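Local coordinates for periplasmic protein-probably involved in high-affinity Fe2+ transport (Escherichia coli F11, PDB 5I0Y) that binds copper in the periplasm and probably takes part in high-affinity uptake of ferrous iron, at residues Met34-Pro37 with Ala38-Asp42. The protein carries 1 engineered substitution. Residues are numbered along the deposited sequence; the frame is centred on the assembly and turned at random.
Sequences MGLP and AAKAD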
loop_
_atom_site.group_PDB
_atom_site.type_symbol
_atom_site.label_atom_id
_atom_site.label_comp_id
_atom_site.label_asym_id
_atom_site.label_seq_id
_atom_site.Cartn_x
_atom_site.Cartn_y
_atom_site.Cartn_z
ATOM N N MET B 34 -18.785 -6.318 -5.753
ATOM C CA MET B 34 -18.125 -5.093 -6.214
ATOM C C MET B 34 -17.177 -5.420 -7.366
ATOM O O MET B 34 -16.545 -6.478 -7.371
ATOM C CB MET B 34 -17.367 -4.424 -5.059
ATOM C CG MET B 34 -16.733 -3.080 -5.401
ATOM S SD MET B 34 -15.815 -2.348 -4.028
ATOM C CE MET B 34 -17.139 -1.916 -2.901
ATOM N N GLY B 35 -17.070 -4.509 -8.332
ATOM C CA GLY B 35 -16.229 -4.738 -9.519
ATOM C C GLY B 35 -16.869 -5.738 -10.458
ATOM O O GLY B 35 -17.972 -6.218 -10.200
ATOM N N LEU B 36 -16.190 -6.064 -11.557
ATOM C CA LEU B 36 -16.739 -7.025 -12.517
ATOM C C LEU B 36 -16.656 -8.449 -11.964
ATOM O O LEU B 36 -15.579 -8.913 -11.612
ATOM C CB LEU B 36 -16.006 -6.910 -13.858
ATOM C CG LEU B 36 -16.545 -7.710 -15.051
ATOM C CD1 LEU B 36 -17.910 -7.216 -15.530
ATOM C CD2 LEU B 36 -15.540 -7.639 -16.193
ATOM N N PRO B 37 -17.801 -9.151 -11.871
ATOM C CA PRO B 37 -17.725 -10.514 -11.345
ATOM C C PRO B 37 -16.890 -11.432 -12.230
ATOM O O PRO B 37 -16.885 -11.275 -13.459
ATOM C CB PRO B 37 -19.189 -10.982 -11.322
ATOM C CG PRO B 37 -20.006 -9.743 -11.427
ATOM C CD PRO B 37 -19.185 -8.741 -12.176
ATOM N N ALA B 38 -16.194 -12.376 -11.613
ATOM C CA ALA B 38 -15.331 -13.310 -12.329
ATOM C C ALA B 38 -16.031 -14.006 -13.492
ATOM O O ALA B 38 -15.445 -14.192 -14.557
ATOM C CB ALA B 38 -14.761 -14.344 -11.375
ATOM N N ALA B 39 -17.289 -14.385 -13.286
ATOM C CA ALA B 39 -18.027 -15.123 -14.311
ATOM C C ALA B 39 -18.284 -14.284 -15.556
ATOM O O ALA B 39 -18.540 -14.843 -16.629
ATOM C CB ALA B 39 -19.335 -15.667 -13.746
ATOM N N LYS B 40 -18.212 -12.960 -15.406
ATOM C CA LYS B 40 -18.433 -12.010 -16.504
ATOM C C LYS B 40 -17.151 -11.385 -17.056
ATOM O O LYS B 40 -17.208 -10.446 -17.869
ATOM C CB LYS B 40 -19.376 -10.893 -16.064
ATOM C CG LYS B 40 -20.811 -11.341 -15.800
ATOM C CD LYS B 40 -21.778 -10.165 -15.837
ATOM C CE LYS B 40 -21.474 -9.161 -14.732
ATOM N NZ LYS B 40 -22.239 -7.887 -14.811
ATOM N N ALA B 41 -16.016 -11.905 -16.607
ATOM C CA ALA B 41 -14.700 -11.403 -16.994
ATOM C C ALA B 41 -13.928 -12.468 -17.763
ATOM O O ALA B 41 -14.250 -13.663 -17.707
ATOM C CB ALA B 41 -13.909 -11.002 -15.747
ATOM N N ASP B 42 -12.893 -12.029 -18.484
ATOM C CA ASP B 42 -11.992 -12.931 -19.188
ATOM C C ASP B 42 -10.654 -13.065 -18.472
ATOM O O ASP B 42 -10.051 -14.127 -18.462
ATOM C CB ASP B 42 -11.765 -12.429 -20.617
ATOM C CG ASP B 42 -13.033 -12.491 -21.458
ATOM O OD1 ASP B 42 -13.719 -13.548 -21.432
ATOM O OD2 ASP B 42 -13.343 -11.493 -22.135
#
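Leu36 extends its CG away from its own nitrogen (chi1 -173°) and thereby carries both methyls forward to Lys40 and Ala41, while Lys40, kinked at chi3 (-63°), brings its end back alongside the CD and CG atoms of Pro37. The leucine uses its two branches differently: CD2 rests 3.8 Å from CB of Ala41 and also lies near the carbonyl oxygen of Lys40, whereas CD1 meets CB of Lys40 at 4.0 Å. CD and CG of the proline meet CE of Lys40, with Pro37 CD and Lys40 CE 3.5 Å apart, a tight approach for two carbons, and the two side chains run alongside each other in the same direction. The backbone closes the turn: Lys40 N donates to Pro37 O over 2.9 Å, reaching it from well above the carbonyl plane and with a bend at the hydrogen (145°). A second such step follows, from Ala41 N to Ala38 O at 3.1 Å. Outside the turn, Leu36 O accepts a hydrogen bond from ND2 of Asn101 and Asp42 OD2 one from Met104 N, tying both ends to strand 95-102 and the residues just after it. Successive i to i+3 bonds of this kind are the signature of a short 3-10 turn, here set at the surface in the loop that leads from strand 17-24 into strand 43-51, which carries the copper ligand His44.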